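Cytochrome P450 (Picrophilus torridus, PDB 2RFB) probably catalyses the heme-dependent transfer of one oxygen atom from molecular oxygen to organic substrates, as a cytochrome P450 monooxygenase. Local coordinates at residues D93-Y98 with D338-S343; K87-K92 with N314-I319. One frame throughout, in Å; residues are numbered along the deposited sequence.

Interaction 1: residues D93-Y98 with D338-S343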
loop_
_atom_site.group_PDB
_atom_site.type_symbol
_atom_site.label_atom_id
_atom_site.label_comp_id
_atom_site.label_asym_id
_atom_site.label_seq_id
_atom_site.Cartn_x
_atom_site.Cartn_y
_atom_site.Cartn_z
ATOM N N ASP A 93 3.145 -21.288 5.813
ATOM C CA ASP A 93 3.049 -20.284 4.773
ATOM C C ASP A 93 3.237 -18.923 5.397
ATOM O O ASP A 93 2.393 -18.475 6.171
ATOM C CB ASP A 93 1.701 -20.332 4.007
ATOM C CG ASP A 93 1.599 -19.220 2.916
ATOM O OD1 ASP A 93 2.618 -18.608 2.535
ATOM O OD2 ASP A 93 0.502 -18.925 2.432
ATOM N N ILE A 94 4.341 -18.264 5.058
ATOM C CA ILE A 94 4.701 -16.998 5.696
ATOM C C ILE A 94 3.738 -15.872 5.296
ATOM O O ILE A 94 3.577 -14.870 5.999
ATOM C CB ILE A 94 6.099 -16.543 5.233
ATOM C CG1 ILE A 94 7.157 -17.651 5.396
ATOM C CG2 ILE A 94 6.481 -15.293 5.930
ATOM C CD1 ILE A 94 7.573 -17.957 6.798
ATOM N N ILE A 95 3.170 -15.992 4.102
ATOM C CA ILE A 95 2.216 -15.014 3.616
ATOM C C ILE A 95 0.916 -15.148 4.423
ATOM O O ILE A 95 0.548 -14.239 5.167
ATOM C CB ILE A 95 2.012 -15.179 2.094
ATOM C CG1 ILE A 95 3.376 -15.042 1.406
ATOM C CG2 ILE A 95 0.835 -14.282 1.538
ATOM C CD1 ILE A 95 4.008 -13.602 1.324
ATOM N N SER A 96 0.245 -16.269 4.355
ATOM C CA SER A 96 -1.032 -16.271 5.026
ATOM C C SER A 96 -0.999 -16.257 6.570
ATOM O O SER A 96 -1.965 -15.851 7.203
ATOM C CB SER A 96 -1.901 -17.402 4.512
ATOM O OG SER A 96 -1.470 -18.541 5.152
ATOM N N GLU A 97 0.109 -16.691 7.167
ATOM C CA GLU A 97 0.207 -16.832 8.624
ATOM C C GLU A 97 0.993 -15.703 9.274
ATOM O O GLU A 97 0.957 -15.555 10.482
ATOM C CB GLU A 97 0.819 -18.171 9.022
ATOM C CG GLU A 97 0.010 -19.340 8.549
ATOM C CD GLU A 97 -1.462 -19.309 9.014
ATOM O OE1 GLU A 97 -1.696 -19.185 10.257
ATOM O OE2 GLU A 97 -2.376 -19.445 8.132
ATOM N N TYR A 98 1.711 -14.915 8.491
ATOM C CA TYR A 98 2.397 -13.810 9.084
ATOM C C TYR A 98 2.127 -12.550 8.286
ATOM O O TYR A 98 1.649 -11.579 8.796
ATOM C CB TYR A 98 3.909 -14.071 9.177
ATOM C CG TYR A 98 4.637 -12.859 9.782
ATOM C CD1 TYR A 98 4.737 -12.683 11.177
ATOM C CD2 TYR A 98 5.186 -11.882 8.959
ATOM C CE1 TYR A 98 5.394 -11.537 11.712
ATOM C CE2 TYR A 98 5.835 -10.803 9.465
ATOM C CZ TYR A 98 5.946 -10.630 10.828
ATOM O OH TYR A 98 6.588 -9.510 11.260
ATOM N N ASP A 338 2.145 -15.364 -3.742
ATOM C CA ASP A 338 0.841 -15.860 -3.483
ATOM C C ASP A 338 0.961 -16.650 -2.186
ATOM O O ASP A 338 0.173 -16.434 -1.261
ATOM C CB ASP A 338 0.395 -16.737 -4.636
ATOM C CG ASP A 338 -0.927 -17.452 -4.363
ATOM O OD1 ASP A 338 -1.770 -16.936 -3.620
ATOM O OD2 ASP A 338 -1.127 -18.515 -4.940
ATOM N N LYS A 339 1.965 -17.534 -2.137
ATOM C CA LYS A 339 2.324 -18.309 -0.983
ATOM C C LYS A 339 3.842 -18.331 -0.903
ATOM O O LYS A 339 4.541 -18.351 -1.949
ATOM C CB LYS A 339 1.857 -19.755 -1.163
ATOM C CG LYS A 339 0.397 -20.014 -1.026
ATOM C CD LYS A 339 0.140 -21.389 -1.540
ATOM C CE LYS A 339 -1.300 -21.593 -1.945
ATOM N NZ LYS A 339 -2.138 -21.811 -0.735
ATOM N N LEU A 340 4.365 -18.376 0.322
ATOM C CA LEU A 340 5.807 -18.350 0.526
ATOM C C LEU A 340 6.211 -19.355 1.598
ATOM O O LEU A 340 5.795 -19.253 2.758
ATOM C CB LEU A 340 6.276 -16.957 0.897
ATOM C CG LEU A 340 7.781 -16.623 0.793
ATOM C CD1 LEU A 340 8.039 -15.112 0.884
ATOM C CD2 LEU A 340 8.573 -17.305 1.916
ATOM N N PHE A 341 7.012 -20.331 1.206
ATOM C CA PHE A 341 7.469 -21.350 2.134
ATOM C C PHE A 341 8.962 -21.324 2.147
ATOM O O PHE A 341 9.619 -21.265 1.103
ATOM C CB PHE A 341 7.021 -22.749 1.720
ATOM C CG PHE A 341 5.568 -22.922 1.718
ATOM C CD1 PHE A 341 4.822 -22.592 0.588
ATOM C CD2 PHE A 341 4.918 -23.396 2.842
ATOM C CE1 PHE A 341 3.446 -22.759 0.579
ATOM C CE2 PHE A 341 3.540 -23.536 2.842
ATOM C CZ PHE A 341 2.804 -23.223 1.695
ATOM N N LEU A 342 9.477 -21.384 3.355
ATOM C CA LEU A 342 10.878 -21.254 3.598
ATOM C C LEU A 342 11.636 -22.557 3.539
ATOM O O LEU A 342 11.173 -23.606 3.920
ATOM C CB LEU A 342 11.087 -20.665 4.968
ATOM C CG LEU A 342 11.716 -19.317 5.125
ATOM C CD1 LEU A 342 11.267 -18.290 4.096
ATOM C CD2 LEU A 342 11.440 -18.882 6.554
ATOM N N SER A 343 12.852 -22.426 3.048
ATOM C CA SER A 343 13.939 -23.358 3.326
ATOM C C SER A 343 13.929 -24.394 2.273
ATOM O O SER A 343 14.615 -24.250 1.251
ATOM C CB SER A 343 13.811 -23.982 4.711
ATOM O OG SER A 343 14.804 -24.947 4.832
ATOM O OXT SER A 343 13.187 -25.346 2.476
HETATM O O HOH W 1 -1.050 -17.414 0.878
#
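The backbones of D93 and F341 approach to 5.3 Å between CA atoms, where the start of helix 94-99 meets the extended C-terminal chain: I94 N gives a hydrogen bond to L340 O, 2.9 Å long. The returning bond is made by a side chain, for L340 N donates to D93 OD1 at 2.8 Å with an N-H...O angle of 177°. Both peptide polar groups of L340 are thus held at the helix start. D93 is the N-cap, and its CG, anti to the backbone N (chi1 178°), brings the carboxylate back over the start of the helix. There OD1 accepts I95 N as well as L340 N, the two donors coming from opposite faces of the carboxylate plane, while S96 N makes a weaker bond to OD2. A water donates to OD2 and to D338 O, extending the link along the chain. A short, flat carboxylate suits this place, since it can serve donors on both sides and is probably favoured as an anion by the helix N-terminus and the N-H donors. F341 points its CB away, yet its ring swings back under D93, whose CA stands over it off-centre in a CH-pi contact, 4.3 Å from the centroid and 29° off the normal. On the inner side, I95 packs on the base of L340 and I94 on its tip. CG1 of I95 touches L340 CB at 3.5 Å, the two side chains crossing at about a right angle, and CG1 of I94 meets L340 CD2 at 3.8 Å. I94 and L340 also rest on I201, and I95 on T194, of the long helix 175-206. This is an Asp N-cap whose carboxylate also takes a backbone N-H of the C-terminal chain; the place probably corresponds to the small beta-3 sheet of P450s.

Interaction 2: residues K87-K92 with N314-I319; sequences KNIDNK and NHFKRI. With SO4 (sulfate ion), chain D.
I89 and D90 meet H315 and F316 in a small surface contact of van der Waals type, without a hydrogen bond between the segments, joining the loop between helices 75-86 and 94-99 to the end of helix 298-315. CG2 of I89 comes to 3.6 Å from F316 CZ. With chi1 at -158° this methyl lies between the backbone N and carbonyl carbon, the crowded position, and projects at the ring. F316 is the first residue beyond the helix to leave helical angles, and H315 ND1 sits 3.7 Å above the centre of one face of the F316 ring. Helix 298-315 follows the heme-ligating C295 closely, as the L helix does in P450s, and the contact lies at the far end of this helix, beside the loop between the D and E helices. That loop holds a type II turn, with K92 N bonded to I89 O at 2.9 Å; N91 takes the positive-phi corner, which asparagine tolerates well. At the other corner D90 sends OD1 to 3.5 Å from F316 CE1, its carboxylate 65° from the ring plane, and OD2 toward the edge of H315, where the modelled spacing is doubtful. K87 O lies 3.5 Å from H315 NE2, and a sulfate, probably from the crystallisation liquor, sits by K317 N.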
loop_
_atom_site.group_PDB
_atom_site.type_symbol
_atom_site.label_atom_id
_atom_site.label_comp_id
_atom_site.label_asym_id
_atom_site.label_seq_id
_atom_site.Cartn_x
_atom_site.Cartn_y
_atom_site.Cartn_z
ATOM N N LYS A 87 6.261 -16.177 16.267
ATOM C CA LYS A 87 6.694 -17.120 17.324
ATOM C C LYS A 87 6.839 -18.550 16.861
ATOM O O LYS A 87 7.722 -19.278 17.311
ATOM C CB LYS A 87 5.663 -17.158 18.459
ATOM C CG LYS A 87 6.054 -16.521 19.759
ATOM C CD LYS A 87 4.896 -16.712 20.740
ATOM C CE LYS A 87 5.185 -16.107 22.101
ATOM N NZ LYS A 87 4.387 -16.793 23.178
ATOM N N ASN A 88 5.930 -18.939 15.982
ATOM C CA ASN A 88 5.622 -20.334 15.747
ATOM C C ASN A 88 5.149 -20.444 14.322
ATOM O O ASN A 88 4.047 -20.935 14.046
ATOM C CB ASN A 88 4.482 -20.745 16.664
ATOM C CG ASN A 88 3.348 -19.715 16.681
ATOM O OD1 ASN A 88 3.384 -18.680 15.961
ATOM N ND2 ASN A 88 2.340 -19.973 17.533
ATOM N N ILE A 89 5.967 -19.935 13.416
ATOM C CA ILE A 89 5.552 -19.823 12.062
ATOM C C ILE A 89 6.280 -20.881 11.288
ATOM O O ILE A 89 5.846 -21.276 10.223
ATOM C CB ILE A 89 5.896 -18.423 11.522
ATOM C CG1 ILE A 89 5.033 -18.074 10.344
ATOM C CG2 ILE A 89 7.355 -18.320 11.156
ATOM C CD1 ILE A 89 5.470 -16.799 9.784
ATOM N N ASP A 90 7.396 -21.342 11.839
ATOM C CA ASP A 90 8.240 -22.282 11.140
ATOM C C ASP A 90 7.426 -23.319 10.370
ATOM O O ASP A 90 6.421 -23.846 10.869
ATOM C CB ASP A 90 9.201 -22.965 12.123
ATOM C CG ASP A 90 10.095 -21.974 12.816
ATOM O OD1 ASP A 90 11.225 -21.718 12.302
ATOM O OD2 ASP A 90 9.625 -21.417 13.847
ATOM N N ASN A 91 7.868 -23.577 9.139
ATOM C CA ASN A 91 7.290 -24.611 8.278
ATOM C C ASN A 91 5.992 -24.240 7.620
ATOM O O ASN A 91 5.492 -25.006 6.801
ATOM C CB ASN A 91 7.071 -25.886 9.049
ATOM C CG ASN A 91 8.215 -26.801 8.935
ATOM O OD1 ASN A 91 8.464 -27.355 7.848
ATOM N ND2 ASN A 91 8.932 -27.006 10.044
ATOM N N LYS A 92 5.464 -23.073 7.971
ATOM C CA LYS A 92 4.160 -22.629 7.491
ATOM C C LYS A 92 4.292 -21.645 6.386
ATOM O O LYS A 92 5.399 -21.213 6.071
ATOM C CB LYS A 92 3.356 -21.994 8.623
ATOM C CG LYS A 92 2.917 -23.052 9.633
ATOM C CD LYS A 92 2.393 -22.443 10.879
ATOM C CE LYS A 92 2.116 -23.562 11.869
ATOM N NZ LYS A 92 1.091 -23.143 12.864
ATOM N N ASN A 314 15.667 -12.051 13.002
ATOM C CA ASN A 314 16.104 -12.652 14.278
ATOM C C ASN A 314 15.495 -14.033 14.559
ATOM O O ASN A 314 15.917 -14.724 15.471
ATOM C CB ASN A 314 15.821 -11.725 15.471
ATOM C CG ASN A 314 16.733 -10.513 15.504
ATOM O OD1 ASN A 314 16.349 -9.428 15.075
ATOM N ND2 ASN A 314 17.938 -10.688 15.995
ATOM N N HIS A 315 14.469 -14.406 13.809
ATOM C CA HIS A 315 13.812 -15.676 14.012
ATOM C C HIS A 315 14.468 -16.807 13.210
ATOM O O HIS A 315 14.614 -17.906 13.709
ATOM C CB HIS A 315 12.307 -15.577 13.683
ATOM C CG HIS A 315 11.528 -16.745 14.180
ATOM N ND1 HIS A 315 11.224 -17.827 13.382
ATOM C CD2 HIS A 315 11.070 -17.047 15.421
ATOM C CE1 HIS A 315 10.583 -18.735 14.107
ATOM N NE2 HIS A 315 10.475 -18.288 15.347
ATOM N N PHE A 316 14.874 -16.529 11.977
ATOM C CA PHE A 316 15.525 -17.547 11.141
ATOM C C PHE A 316 17.068 -17.390 11.078
ATOM O O PHE A 316 17.571 -16.289 11.076
ATOM C CB PHE A 316 14.905 -17.514 9.726
ATOM C CG PHE A 316 13.408 -17.722 9.713
ATOM C CD1 PHE A 316 12.861 -18.989 9.921
ATOM C CD2 PHE A 316 12.544 -16.648 9.512
ATOM C CE1 PHE A 316 11.454 -19.174 9.908
ATOM C CE2 PHE A 316 11.155 -16.820 9.508
ATOM C CZ PHE A 316 10.611 -18.071 9.692
ATOM N N LYS A 317 17.814 -18.485 11.028
ATOM C CA LYS A 317 19.274 -18.402 10.857
ATOM C C LYS A 317 19.618 -18.366 9.360
ATOM O O LYS A 317 20.538 -17.664 8.931
ATOM C CB LYS A 317 19.998 -19.582 11.536
ATOM C CG LYS A 317 20.205 -19.467 13.070
ATOM C CD LYS A 317 21.137 -20.613 13.636
ATOM C CE LYS A 317 20.370 -21.937 13.963
ATOM N NZ LYS A 317 21.217 -23.093 14.570
ATOM N N ARG A 318 18.857 -19.135 8.584
ATOM C CA ARG A 318 19.066 -19.296 7.162
ATOM C C ARG A 318 17.717 -18.997 6.513
ATOM O O ARG A 318 16.665 -19.445 7.013
ATOM C CB ARG A 318 19.537 -20.731 6.836
ATOM C CG ARG A 318 20.983 -21.078 7.286
ATOM C CD ARG A 318 21.384 -22.562 6.976
ATOM N NE ARG A 318 22.476 -23.079 7.824
ATOM C CZ ARG A 318 22.947 -24.340 7.812
ATOM N NH1 ARG A 318 22.449 -25.255 6.974
ATOM N NH2 ARG A 318 23.928 -24.703 8.647
ATOM N N ILE A 319 17.744 -18.226 5.429
ATOM C CA ILE A 319 16.526 -17.866 4.704
ATOM C C ILE A 319 16.636 -18.238 3.214
ATOM O O ILE A 319 17.150 -17.473 2.446
ATOM C CB ILE A 319 16.197 -16.338 4.932
ATOM C CG1 ILE A 319 15.902 -16.118 6.418
ATOM C CG2 ILE A 319 15.051 -15.805 4.008
ATOM C CD1 ILE A 319 15.341 -14.791 6.760
HETATM S S SO4 D . 16.172 -21.505 11.716
HETATM O O1 SO4 D . 16.233 -21.533 10.252
HETATM O O2 SO4 D . 16.736 -22.756 12.244
HETATM O O3 SO4 D . 17.033 -20.440 12.262
HETATM O O4 SO4 D . 14.789 -21.272 12.171
#

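Residues 87-98 run through both contacts without a break, so the loop of interaction 2 leads straight into the capped helix of interaction 1. Their centres are about 10 Å apart, and apolar side chains bridge them: I89 packs on I94 and Y98, and L342 on F316. Interaction 1 is the more buried, with directed hydrogen bonds fixing the helix start and isoleucines turned onto helix 175-206. Interaction 2, at the surface, has one methyl-to-ring contact, with D90 and H315 close but not bonded. D93 and D90 show the difference: one carboxylate accepts several backbone donors, the other merely approaches aromatic rings beside solvent-facing residues.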